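Local coordinates for protein glycine betaine/carnitine/choline ABC transporter (PDB 3O66) that probably binds glycine betaine, carnitine or choline as the substrate-binding component of an ABC-type import system, at residues 90-93 / 94-98; 157-160 / 161-164. All blocks are in the same frame, centred on the assembly; numbering follows the deposited sequence.

Interaction 1 of 2, residues 90-93 / 94-98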
loop_
_atom_site.group_PDB
_atom_site.type_symbol
_atom_site.label_atom_id
_atom_site.label_comp_id
_atom_site.label_asym_id
_atom_site.label_seq_id
_atom_site.Cartn_x
_atom_site.Cartn_y
_atom_site.Cartn_z
ATOM N N ALA A 90 -1.908 -14.517 -6.700
ATOM C CA ALA A 90 -0.746 -13.832 -6.133
ATOM C C ALA A 90 -0.799 -13.870 -4.614
ATOM O O ALA A 90 0.235 -14.054 -3.959
ATOM C CB ALA A 90 -0.661 -12.353 -6.618
HETATM N N MSE A 91 -1.985 -13.664 -4.045
HETATM C CA MSE A 91 -2.106 -13.635 -2.577
HETATM C C MSE A 91 -1.909 -15.038 -1.993
HETATM O O MSE A 91 -1.227 -15.210 -0.985
HETATM C CB MSE A 91 -3.434 -13.025 -2.102
HETATM C CG MSE A 91 -3.537 -12.933 -0.555
HETATM SE SE MSE A 91 -2.045 -11.927 0.255
HETATM C CE MSE A 91 -2.978 -10.240 0.354
ATOM N N ILE A 92 -2.516 -16.033 -2.627
ATOM C CA ILE A 92 -2.328 -17.420 -2.207
ATOM C C ILE A 92 -0.835 -17.818 -2.228
ATOM O O ILE A 92 -0.327 -18.431 -1.270
ATOM C CB ILE A 92 -3.179 -18.397 -3.068
ATOM C CG1 ILE A 92 -4.668 -18.238 -2.719
ATOM C CG2 ILE A 92 -2.719 -19.868 -2.855
ATOM C CD1 ILE A 92 -5.638 -18.839 -3.759
ATOM N N ALA A 93 -0.142 -17.498 -3.319
ATOM C CA ALA A 93 1.299 -17.790 -3.426
ATOM C C ALA A 93 2.084 -17.074 -2.322
ATOM O O ALA A 93 3.004 -17.636 -1.762
ATOM C CB ALA A 93 1.843 -17.385 -4.796
ATOM N N THR A 94 1.727 -15.829 -2.024
ATOM C CA THR A 94 2.393 -15.087 -0.950
ATOM C C THR A 94 2.163 -15.715 0.438
ATOM O O THR A 94 3.091 -15.849 1.248
ATOM C CB THR A 94 1.977 -13.587 -0.969
ATOM O OG1 THR A 94 2.180 -13.080 -2.287
ATOM C CG2 THR A 94 2.843 -12.770 -0.002
ATOM N N GLN A 95 0.928 -16.080 0.728
ATOM C CA GLN A 95 0.610 -16.626 2.048
ATOM C C GLN A 95 1.251 -18.006 2.270
ATOM O O GLN A 95 1.776 -18.277 3.350
ATOM C CB GLN A 95 -0.914 -16.670 2.245
ATOM C CG GLN A 95 -1.502 -15.278 2.352
ATOM C CD GLN A 95 -3.013 -15.229 2.332
ATOM O OE1 GLN A 95 -3.675 -16.105 1.761
ATOM N NE2 GLN A 95 -3.571 -14.176 2.943
ATOM N N GLN A 96 1.241 -18.831 1.225
ATOM C CA GLN A 96 1.810 -20.190 1.270
ATOM C C GLN A 96 3.335 -20.069 1.481
ATOM O O GLN A 96 3.905 -20.720 2.343
ATOM C CB GLN A 96 1.494 -20.951 -0.038
ATOM C CG GLN A 96 0.040 -21.450 -0.160
ATOM C CD GLN A 96 -0.268 -22.150 -1.507
ATOM O OE1 GLN A 96 0.437 -21.949 -2.518
ATOM N NE2 GLN A 96 -1.340 -22.960 -1.528
ATOM N N GLY A 97 3.961 -19.170 0.724
ATOM C CA GLY A 97 5.391 -18.911 0.821
ATOM C C GLY A 97 5.842 -18.424 2.193
ATOM O O GLY A 97 6.827 -18.930 2.733
ATOM N N PHE A 98 5.135 -17.447 2.768
ATOM C CA PHE A 98 5.496 -16.960 4.118
ATOM C C PHE A 98 5.383 -18.044 5.188
ATOM O O PHE A 98 6.210 -18.138 6.083
ATOM C CB PHE A 98 4.698 -15.713 4.490
ATOM C CG PHE A 98 5.385 -14.433 4.060
ATOM C CD1 PHE A 98 5.601 -14.167 2.714
ATOM C CD2 PHE A 98 5.820 -13.519 5.002
ATOM C CE1 PHE A 98 6.257 -13.008 2.297
ATOM C CE2 PHE A 98 6.453 -12.352 4.620
ATOM C CZ PHE A 98 6.694 -12.098 3.250
#

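Interaction 2 of 2, residues 157-160 / 161-164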
loop_
_atom_site.group_PDB
_atom_site.type_symbol
_atom_site.label_atom_id
_atom_site.label_comp_id
_atom_site.label_asym_id
_atom_site.label_seq_id
_atom_site.Cartn_x
_atom_site.Cartn_y
_atom_site.Cartn_z
ATOM N N ASP A 157 9.543 -3.845 -17.271
ATOM C CA ASP A 157 8.252 -3.469 -16.679
ATOM C C ASP A 157 8.108 -1.954 -16.455
ATOM O O ASP A 157 7.344 -1.499 -15.585
ATOM C CB ASP A 157 7.932 -4.302 -15.419
ATOM C CG ASP A 157 9.006 -4.193 -14.336
ATOM O OD1 ASP A 157 9.115 -3.120 -13.702
ATOM O OD2 ASP A 157 9.718 -5.199 -14.100
ATOM N N GLY A 158 8.848 -1.185 -17.257
ATOM C CA GLY A 158 8.765 0.273 -17.262
ATOM C C GLY A 158 7.963 0.774 -18.456
ATOM O O GLY A 158 7.098 0.062 -18.978
ATOM N N TYR A 159 8.260 1.997 -18.893
ATOM C CA TYR A 159 7.494 2.652 -19.958
ATOM C C TYR A 159 7.486 1.886 -21.297
ATOM O O TYR A 159 6.437 1.806 -21.947
ATOM C CB TYR A 159 7.959 4.106 -20.146
ATOM C CG TYR A 159 7.114 4.915 -21.117
ATOM C CD1 TYR A 159 5.720 4.943 -20.998
ATOM C CD2 TYR A 159 7.704 5.665 -22.140
ATOM C CE1 TYR A 159 4.930 5.675 -21.887
ATOM C CE2 TYR A 159 6.915 6.421 -23.030
ATOM C CZ TYR A 159 5.523 6.403 -22.890
ATOM O OH TYR A 159 4.712 7.122 -23.738
ATOM N N GLU A 160 8.630 1.318 -21.703
ATOM C CA GLU A 160 8.684 0.573 -22.969
ATOM C C GLU A 160 7.727 -0.606 -22.951
ATOM O O GLU A 160 6.981 -0.805 -23.901
ATOM C CB GLU A 160 10.110 0.115 -23.349
ATOM C CG GLU A 160 11.069 1.264 -23.681
ATOM C CD GLU A 160 10.581 2.175 -24.823
ATOM O OE1 GLU A 160 10.147 1.660 -25.882
ATOM O OE2 GLU A 160 10.637 3.416 -24.660
ATOM N N GLY A 161 7.736 -1.356 -21.850
ATOM C CA GLY A 161 6.847 -2.495 -21.676
ATOM C C GLY A 161 5.386 -2.087 -21.614
ATOM O O GLY A 161 4.529 -2.795 -22.126
ATOM N N PHE A 162 5.104 -0.941 -20.990
ATOM C CA PHE A 162 3.742 -0.428 -20.896
ATOM C C PHE A 162 3.187 -0.079 -22.274
ATOM O O PHE A 162 2.028 -0.379 -22.564
ATOM C CB PHE A 162 3.664 0.800 -19.968
ATOM C CG PHE A 162 2.420 1.631 -20.172
ATOM C CD1 PHE A 162 1.263 1.379 -19.435
ATOM C CD2 PHE A 162 2.395 2.652 -21.127
ATOM C CE1 PHE A 162 0.104 2.136 -19.652
ATOM C CE2 PHE A 162 1.242 3.422 -21.346
ATOM C CZ PHE A 162 0.100 3.158 -20.612
ATOM N N LYS A 163 4.011 0.570 -23.100
ATOM C CA LYS A 163 3.625 0.954 -24.469
ATOM C C LYS A 163 3.310 -0.276 -25.320
ATOM O O LYS A 163 2.355 -0.270 -26.096
ATOM C CB LYS A 163 4.725 1.786 -25.153
ATOM C CG LYS A 163 4.891 3.197 -24.596
ATOM C CD LYS A 163 5.860 4.016 -25.430
ATOM C CE LYS A 163 7.309 3.674 -25.146
ATOM N NZ LYS A 163 8.195 4.498 -26.006
ATOM N N LYS A 164 4.122 -1.316 -25.171
ATOM C CA LYS A 164 3.911 -2.578 -25.879
ATOM C C LYS A 164 2.595 -3.247 -25.432
ATOM O O LYS A 164 1.750 -3.583 -26.267
ATOM C CB LYS A 164 5.124 -3.503 -25.673
ATOM C CG LYS A 164 5.123 -4.776 -26.527
ATOM C CD LYS A 164 6.524 -5.413 -26.657
ATOM C CE LYS A 164 7.019 -6.039 -25.350
ATOM N NZ LYS A 164 8.005 -7.155 -25.603
HETATM O O HOH W 1 9.991 -1.370 -19.878
#

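Interaction 1 of 2, residues 90-93 / 94-98
The carbonyl oxygen A90 O is gripped twice by T94, by the hydroxyl OG1 at 2.7 Å and by the backbone N at 3.0 Å. The two donors come from opposite faces of the carbonyl plane, each tilted about 29° from it, and the hydroxyl is the donor in its bond. T94 can do this because OG1 stands anti to its own carbonyl carbon (chi1 -52°), which folds it back over the preceding turn. Three further backbone bonds, Q95 N to M91 O, Q96 N to I92 O and G97 N to A93 O, carry the regular alpha-helical pattern of 87-102 onward. Outside this spine, the selenomethionine M91 crosses Q95, its CG lying 3.7 Å from Q95 NE2. Q95 NE2 is hydrogen-bonded to D108, which holds the polar end of Q95 from beyond the helix while the flank of its side chain rests on M91. On the exposed side I92 and Q96 run alongside each other, with I92 CG2 3.6 Å from Q96 CD. T94 itself is buried against N71 and L75 of helix 71-76 and F106 of strand 104-106. Bonded to A90 O, its hydroxyl is satisfied within its own helix, which probably lowers the cost of burying a polar side chain there.

Interaction 2 of 2, residues 157-160 / 161-164
The chain enters helix 159-166 at the N-cap G158, whose O accepts F162 N at 3.0 Å in the carbonyl plane, and the next two i to i+4 bonds follow, K163 N to Y159 O and K164 N to E160 O. Just ahead of them a water accepts from both G158 N (2.9 Å) and G161 N (3.0 Å), bridging the amides of the first turn. Above this frame K163 lies across the ring of Y159. Its CD sits over one face, offset toward the rim, 3.8 Å from the ring centroid in a CH-pi contact, while CE comes within 3.5 Å of Y159 CE2. The lysine chain bends about its CG-CD bond (chi3 -78°), and this turn brings CE and NZ round to E160.

This is an i to i+3 salt bridge within a helical N-terminal turn, set in the substrate-binding-protein fold on the domain whose sheet contains strands 144-148 and 172-176. NZ donates to E160 OE2 at 3.0 Å, arriving from above the carboxylate plane, 35° out of it. E160 and K163 lie side by side, the glutamate bent at chi2 so that its carboxylate turns back to the amine. On another flank Y159 CE1 meets F162 CD2 at 4.0 Å, the two side chains crossing at a slant. Y159 OH is bonded to F170 N, which helps hold the far end of the ring that K163 lies on, and the F162 ring also meets F118 of strand 116-120 and Y166 farther along its own helix.

How the interactions relate
Interactions 1 and 2 illustrate how side chains three or four residues apart decorate the same alpha-helical backbone according to place. They sit on separate helices, 87-102 and 159-166, with centres 27 Å apart and nearest atoms about 15 Å apart, so neither touches the other. Both are partly buried. Interaction 1 lies along a helix that continues beyond it at both ends, and its distinctive bond joins a buried hydroxyl to a carbonyl, without charge. Interaction 2 lies at a helix start, farther from the chain centre, and relies on a water, an aromatic face and a charged pair reaching an exposed glutamate. Each helix flanks a different mixed sheet.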